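PDB 5ZI9: cytokinin riboside 5'-monophosphate phosphoribohydrolase from Streptomyces coelicolor, which is a LOG-type protein of the SLOG clan, built on a Rossmann-like fold with a central parallel beta-sheet. Local coordinates for residues A69-A74 and A106-G111; L96-V101 and L124-T129. All blocks are in the same frame, centred on the assembly; numbering follows the deposited sequence.

Contact 1 (A69-A74 and A106-G111); sequences AELPPA and AVITGG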
ATOM      1  N   ALA B  69     -16.140   9.972   6.947  1.00 29.14           N
ATOM      2  CA  ALA B  69     -16.149   8.930   7.973  1.00 32.72           C
ATOM      3  C   ALA B  69     -17.301   8.991   8.950  1.00 35.77           C
ATOM      4  O   ALA B  69     -17.698   7.961   9.454  1.00 35.49           O
ATOM      5  CB  ALA B  69     -14.849   8.921   8.749  1.00 31.59           C
ATOM      6  N   GLU B  70     -17.811  10.186   9.228  1.00 41.54           N
ATOM      7  CA  GLU B  70     -18.847  10.361  10.233  1.00 45.21           C
ATOM      8  C   GLU B  70     -20.105  10.898   9.588  1.00 42.82           C
ATOM      9  O   GLU B  70     -20.906  11.566  10.214  1.00 44.92           O
ATOM     10  CB  GLU B  70     -18.314  11.252  11.389  1.00 51.05           C
ATOM     11  CG  GLU B  70     -18.037  10.479  12.694  1.00 59.69           C
ATOM     12  CD  GLU B  70     -16.644  10.710  13.261  1.00 68.72           C
ATOM     13  OE1 GLU B  70     -16.168  11.868  13.183  1.00 79.14           O
ATOM     14  OE2 GLU B  70     -16.025   9.730  13.769  1.00 66.51           O
ATOM     15  N   LEU B  71     -20.301  10.589   8.320  1.00 42.91           N
ATOM     16  CA  LEU B  71     -21.548  10.947   7.662  1.00 41.11           C
ATOM     17  C   LEU B  71     -22.650  10.149   8.286  1.00 42.10           C
ATOM     18  O   LEU B  71     -22.460   8.966   8.510  1.00 50.52           O
ATOM     19  CB  LEU B  71     -21.536  10.585   6.179  1.00 40.78           C
ATOM     20  CG  LEU B  71     -21.380  11.684   5.140  1.00 40.45           C
ATOM     21  CD1 LEU B  71     -22.062  11.243   3.853  1.00 39.83           C
ATOM     22  CD2 LEU B  71     -21.923  13.033   5.575  1.00 38.89           C
ATOM     23  N   PRO B  72     -23.807  10.773   8.566  1.00 42.25           N
ATOM     24  CA  PRO B  72     -24.995   9.992   8.951  1.00 41.31           C
ATOM     25  C   PRO B  72     -25.667   9.410   7.718  1.00 38.93           C
ATOM     26  O   PRO B  72     -25.205   9.653   6.621  1.00 45.75           O
ATOM     27  CB  PRO B  72     -25.893  11.045   9.606  1.00 40.50           C
ATOM     28  CG  PRO B  72     -25.558  12.292   8.879  1.00 41.54           C
ATOM     29  CD  PRO B  72     -24.069  12.221   8.658  1.00 41.09           C
ATOM     30  N   PRO B  73     -26.745   8.641   7.883  1.00 37.73           N
ATOM     31  CA  PRO B  73     -27.532   8.115   6.782  1.00 35.61           C
ATOM     32  C   PRO B  73     -27.878   9.170   5.749  1.00 35.59           C
ATOM     33  O   PRO B  73     -28.309  10.262   6.139  1.00 36.96           O
ATOM     34  CB  PRO B  73     -28.798   7.673   7.486  1.00 35.87           C
ATOM     35  CG  PRO B  73     -28.325   7.196   8.804  1.00 36.59           C
ATOM     36  CD  PRO B  73     -27.054   7.933   9.134  1.00 38.21           C
ATOM     37  N   ALA B  74     -27.681   8.871   4.458  1.00 32.96           N
ATOM     38  CA  ALA B  74     -27.878   9.886   3.419  1.00 30.99           C
ATOM     39  C   ALA B  74     -28.641   9.388   2.245  1.00 29.07           C
ATOM     40  O   ALA B  74     -28.800   8.192   2.077  1.00 30.37           O
ATOM     41  CB  ALA B  74     -26.543  10.411   2.940  1.00 31.56           C
ATOM     42  N   ALA B 106     -28.920  12.786   5.478  1.00 32.43           N
ATOM     43  CA  ALA B 106     -28.027  13.782   4.875  1.00 30.71           C
ATOM     44  C   ALA B 106     -28.297  13.905   3.371  1.00 27.86           C
ATOM     45  O   ALA B 106     -28.816  12.987   2.747  1.00 26.99           O
ATOM     46  CB  ALA B 106     -26.586  13.417   5.142  1.00 30.67           C
ATOM     47  N   VAL B 107     -27.956  15.027   2.776  1.00 26.22           N
ATOM     48  CA  VAL B 107     -28.145  15.115   1.347  1.00 27.16           C
ATOM     49  C   VAL B 107     -26.818  15.162   0.618  1.00 27.72           C
ATOM     50  O   VAL B 107     -26.016  16.047   0.872  1.00 26.12           O
ATOM     51  CB  VAL B 107     -29.002  16.312   0.982  1.00 26.87           C
ATOM     52  CG1 VAL B 107     -29.176  16.413  -0.542  1.00 26.96           C
ATOM     53  CG2 VAL B 107     -30.347  16.167   1.678  1.00 26.49           C
ATOM     54  N   ILE B 108     -26.614  14.208  -0.295  1.00 28.19           N
ATOM     55  CA  ILE B 108     -25.391  14.128  -1.101  1.00 28.86           C
ATOM     56  C   ILE B 108     -25.681  14.518  -2.533  1.00 26.15           C
ATOM     57  O   ILE B 108     -26.602  14.012  -3.115  1.00 25.51           O
ATOM     58  CB  ILE B 108     -24.770  12.712  -1.078  1.00 29.72           C
ATOM     59  CG1 ILE B 108     -24.348  12.306   0.340  1.00 28.09           C
ATOM     60  CG2 ILE B 108     -23.518  12.680  -1.955  1.00 31.98           C
ATOM     61  CD1 ILE B 108     -24.071  10.832   0.479  1.00 28.08           C
ATOM     62  N   THR B 109     -24.899  15.429  -3.093  1.00 25.54           N
ATOM     63  CA  THR B 109     -25.025  15.725  -4.525  1.00 26.97           C
ATOM     64  C   THR B 109     -23.692  15.807  -5.267  1.00 26.38           C
ATOM     65  O   THR B 109     -22.616  15.670  -4.704  1.00 26.33           O
ATOM     66  CB  THR B 109     -25.773  17.038  -4.792  1.00 26.44           C
ATOM     67  OG1 THR B 109     -24.879  18.123  -4.561  1.00 27.35           O
ATOM     68  CG2 THR B 109     -27.009  17.141  -3.934  1.00 26.73           C
ATOM     69  N   GLY B 110     -23.773  16.059  -6.559  1.00 26.12           N
ATOM     70  CA  GLY B 110     -22.567  16.350  -7.321  1.00 25.08           C
ATOM     71  C   GLY B 110     -21.853  17.639  -6.980  1.00 24.19           C
ATOM     72  O   GLY B 110     -20.763  17.854  -7.497  1.00 23.84           O
ATOM     73  N   GLY B 111     -22.457  18.505  -6.149  1.00 23.70           N
ATOM     74  CA  GLY B 111     -21.848  19.775  -5.766  1.00 23.20           C
ATOM     75  C   GLY B 111     -21.920  20.818  -6.876  1.00 23.14           C
ATOM     76  O   GLY B 111     -21.358  21.891  -6.747  1.00 23.11           O
TER
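A74 and A106 pair as a parallel beta bridge with their CA atoms 4.2 Å apart, and beside it A106 N donates a hydrogen bond to P73 O, 2.7 Å away. A74 CA also approaches A106 O at 3.3 Å, a weak, bent CA-H...O contact. Both alanine methyls of the bridge lie on the same face of the sheet, CB to CB 3.7 Å. The I108 side chain reaches that face too: its CG1 branch lies anti to the carbonyl carbon (chi1 -62°), and CD1 at its end comes to 3.5 Å from A74 CB. The same CD1 meets L71 CD1 at 3.9 Å, so that it touches both the first residue of strand 74-78 and the loop before that strand. P72 CG lies 4.0 Å from A106 CB. At the far end of 106-111, T109 OG1 accepts from G111 N in an ST turn and is also bonded to N120 of helix 115-125. The contact thus joins two adjacent strands of the parallel sheet, 74-78 and 106-109, where the chain enters each; V131 of strand 130-135 packs on L71 and I108, and helix 115-125 covers V107 and T109.

Contact 2 (L96-V101 and L124-T129); sequences LGRGLV and LEAKGT. With EDO (1,2-ethanediol), chain M.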
ATOM      1  N   LEU B  96     -37.276  19.147  -1.785  1.00 35.40           N
ATOM      2  CA  LEU B  96     -36.801  17.797  -1.578  1.00 35.76           C
ATOM      3  C   LEU B  96     -35.579  17.688  -0.646  1.00 31.34           C
ATOM      4  O   LEU B  96     -35.523  16.854   0.251  1.00 27.33           O
ATOM      5  CB  LEU B  96     -36.446  17.298  -2.961  1.00 41.47           C
ATOM      6  CG  LEU B  96     -36.103  15.819  -3.035  1.00 49.66           C
ATOM      7  CD1 LEU B  96     -37.395  15.016  -3.157  1.00 49.89           C
ATOM      8  CD2 LEU B  96     -35.160  15.545  -4.199  1.00 52.19           C
ATOM      9  N   GLY B  97     -34.602  18.553  -0.858  1.00 30.75           N
ATOM     10  CA  GLY B  97     -33.501  18.685   0.073  1.00 31.62           C
ATOM     11  C   GLY B  97     -33.981  18.844   1.487  1.00 33.28           C
ATOM     12  O   GLY B  97     -33.480  18.215   2.405  1.00 32.40           O
ATOM     13  N   ARG B  98     -34.993  19.680   1.647  1.00 38.59           N
ATOM     14  CA  ARG B  98     -35.588  19.966   2.958  1.00 38.48           C
ATOM     15  C   ARG B  98     -36.321  18.770   3.479  1.00 33.92           C
ATOM     16  O   ARG B  98     -36.176  18.402   4.671  1.00 30.26           O
ATOM     17  CB  ARG B  98     -36.574  21.131   2.848  1.00 43.46           C
ATOM     18  CG  ARG B  98     -36.185  22.292   3.718  1.00 49.46           C
ATOM     19  CD  ARG B  98     -36.624  23.592   3.096  1.00 51.97           C
ATOM     20  NE  ARG B  98     -37.996  23.841   3.474  1.00 52.03           N
ATOM     21  CZ  ARG B  98     -38.876  24.495   2.740  1.00 51.33           C
ATOM     22  NH1 ARG B  98     -38.564  25.019   1.543  1.00 50.30           N
ATOM     23  NH2 ARG B  98     -40.093  24.634   3.235  1.00 52.36           N
ATOM     24  N   GLY B  99     -37.131  18.194   2.583  1.00 30.14           N
ATOM     25  CA  GLY B  99     -37.861  16.981   2.873  1.00 29.65           C
ATOM     26  C   GLY B  99     -36.961  15.902   3.463  1.00 30.39           C
ATOM     27  O   GLY B  99     -37.266  15.324   4.524  1.00 30.30           O
ATOM     28  N   LEU B 100     -35.816  15.670   2.812  1.00 31.51           N
ATOM     29  CA  LEU B 100     -34.901  14.570   3.218  1.00 31.31           C
ATOM     30  C   LEU B 100     -34.252  14.812   4.556  1.00 30.75           C
ATOM     31  O   LEU B 100     -34.106  13.886   5.353  1.00 29.56           O
ATOM     32  CB  LEU B 100     -33.838  14.311   2.148  1.00 29.48           C
ATOM     33  CG  LEU B 100     -34.529  13.876   0.842  1.00 30.21           C
ATOM     34  CD1 LEU B 100     -33.670  14.136  -0.374  1.00 28.85           C
ATOM     35  CD2 LEU B 100     -34.987  12.432   0.886  1.00 30.86           C
ATOM     36  N   VAL B 101     -33.885  16.063   4.816  1.00 33.24           N
ATOM     37  CA  VAL B 101     -33.292  16.441   6.113  1.00 36.46           C
ATOM     38  C   VAL B 101     -34.275  16.123   7.244  1.00 35.87           C
ATOM     39  O   VAL B 101     -33.925  15.449   8.217  1.00 34.72           O
ATOM     40  CB  VAL B 101     -32.889  17.944   6.126  1.00 36.66           C
ATOM     41  CG1 VAL B 101     -32.509  18.391   7.533  1.00 36.22           C
ATOM     42  CG2 VAL B 101     -31.717  18.163   5.188  1.00 35.35           C
ATOM     43  N   LEU B 124     -29.772  22.844   3.645  1.00 37.55           N
ATOM     44  CA  LEU B 124     -29.270  23.879   4.557  1.00 37.98           C
ATOM     45  C   LEU B 124     -30.403  24.648   5.219  1.00 38.60           C
ATOM     46  O   LEU B 124     -30.371  24.886   6.434  1.00 36.78           O
ATOM     47  CB  LEU B 124     -28.346  24.860   3.821  1.00 38.34           C
ATOM     48  CG  LEU B 124     -26.885  24.433   3.641  1.00 38.72           C
ATOM     49  CD1 LEU B 124     -26.065  25.681   3.327  1.00 38.55           C
ATOM     50  CD2 LEU B 124     -26.289  23.659   4.838  1.00 39.21           C
ATOM     51  N   GLU B 125     -31.404  25.024   4.421  1.00 38.88           N
ATOM     52  CA  GLU B 125     -32.631  25.633   4.957  1.00 38.53           C
ATOM     53  C   GLU B 125     -33.190  24.870   6.155  1.00 39.37           C
ATOM     54  O   GLU B 125     -33.662  25.504   7.113  1.00 41.09           O
ATOM     55  CB  GLU B 125     -33.723  25.732   3.905  1.00 36.79           C
ATOM     56  CG  GLU B 125     -33.426  26.743   2.812  1.00 39.80           C
ATOM     57  CD  GLU B 125     -34.615  26.972   1.871  1.00 42.63           C
ATOM     58  OE1 GLU B 125     -35.744  26.537   2.236  1.00 45.03           O
ATOM     59  OE2 GLU B 125     -34.429  27.596   0.776  1.00 37.62           O
ATOM     60  N   ALA B 126     -33.119  23.532   6.091  1.00 37.60           N
ATOM     61  CA  ALA B 126     -33.606  22.652   7.157  1.00 37.31           C
ATOM     62  C   ALA B 126     -32.525  22.333   8.183  1.00 34.92           C
ATOM     63  O   ALA B 126     -32.701  21.451   9.006  1.00 29.80           O
ATOM     64  CB  ALA B 126     -34.203  21.373   6.573  1.00 38.89           C
ATOM     65  N   LYS B 127     -31.421  23.079   8.149  1.00 38.71           N
ATOM     66  CA  LYS B 127     -30.316  22.910   9.089  1.00 44.05           C
ATOM     67  C   LYS B 127     -29.783  21.468   9.155  1.00 41.86           C
ATOM     68  O   LYS B 127     -29.472  20.967  10.222  1.00 43.43           O
ATOM     69  CB  LYS B 127     -30.729  23.419  10.493  1.00 51.32           C
ATOM     70  CG  LYS B 127     -31.698  24.628  10.525  1.00 59.10           C
ATOM     71  CD  LYS B 127     -31.040  26.001  10.656  1.00 63.60           C
ATOM     72  CE  LYS B 127     -31.539  27.013   9.604  1.00 66.60           C
ATOM     73  NZ  LYS B 127     -30.514  28.092   9.363  1.00 68.55           N
ATOM     74  N   GLY B 128     -29.676  20.802   8.010  1.00 42.09           N
ATOM     75  CA  GLY B 128     -29.156  19.428   7.961  1.00 41.24           C
ATOM     76  C   GLY B 128     -27.742  19.419   7.428  1.00 41.38           C
ATOM     77  O   GLY B 128     -27.142  20.476   7.213  1.00 43.70           O
ATOM     78  N   THR B 129     -27.227  18.224   7.168  1.00 40.34           N
ATOM     79  CA  THR B 129     -25.887  18.081   6.597  1.00 38.12           C
ATOM     80  C   THR B 129     -25.956  17.991   5.056  1.00 35.87           C
ATOM     81  O   THR B 129     -26.622  17.115   4.495  1.00 37.57           O
ATOM     82  CB  THR B 129     -25.041  16.964   7.248  1.00 38.40           C
ATOM     83  OG1 THR B 129     -24.543  16.100   6.240  1.00 40.81           O
ATOM     84  CG2 THR B 129     -25.786  16.151   8.219  1.00 38.54           C
TER
HETATM   85  C1  EDO M 503     -29.202  14.988   8.180  1.00 32.91           C
HETATM   86  O1  EDO M 503     -29.324  16.221   7.411  1.00 30.58           O
HETATM   87  C2  EDO M 503     -29.295  15.213   9.677  1.00 33.81           C
HETATM   88  O2  EDO M 503     -27.969  15.627  10.104  1.00 39.97           O
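R98 and V101, one helical turn apart on helix 88-102, carry the first segment's side of this contact and meet the end of helix 115-125 and the turn that follows it. R98 comes first: its aliphatic part runs past the A126 methyl, CG to CB 3.6 Å, and bends at chi2 and chi3, which brings the guanidinium over to E125. There NH1 forms a salt bridge with OE1 at 3.3 Å, the guanidinium and carboxylate planes turned 27° apart and the oxygen reached obliquely. E125 OE1 also lies 3.2 Å from R98 CD, alongside the chain as well as near the guanidinium. E125 OE2 has a further, weak and long ion pair with K121. V101 follows. With CG1 anti to the backbone N (chi1 170°), this branch is directed into the turn, where it lies 3.6 Å from A126 CB, 3.4 Å from A126 O and 3.5 Å from G128 CA. The turn itself is a Schellman motif ending helix 115-125, with K127 at positive phi as its C-prime residue and bonds from K127 N to L124 O and G128 N to A123 O. Beyond it, T129 N donates to O1 of a bound 1,2-ethanediol at 2.9 Å. The chemistry is therefore divided: V101 packs on A126 and the G128 backbone, while the ion pair joins two partly exposed side chains and its pull is probably modest.

The two contacts interlock along the chain, since strand 106-109 lies between helices 88-102 and 115-125, whose ends meet in contact 2. Contact 1 is the more buried, within the parallel sheet, its centre about 9 Å from the centre of the chain; contact 2 is a surface contact, its centre about 19 Å from the centre of the chain. Their chemistry follows: strand pairing and apolar side chains in the first, helix-to-turn packing with a salt bridge in the second. They touch directly where V107 N lies 3.0 Å from T129 O, a probable hydrogen bond, and where P72 and A106 pack on T129. Segment 124-129 thus leads from the helical layer into the sheet.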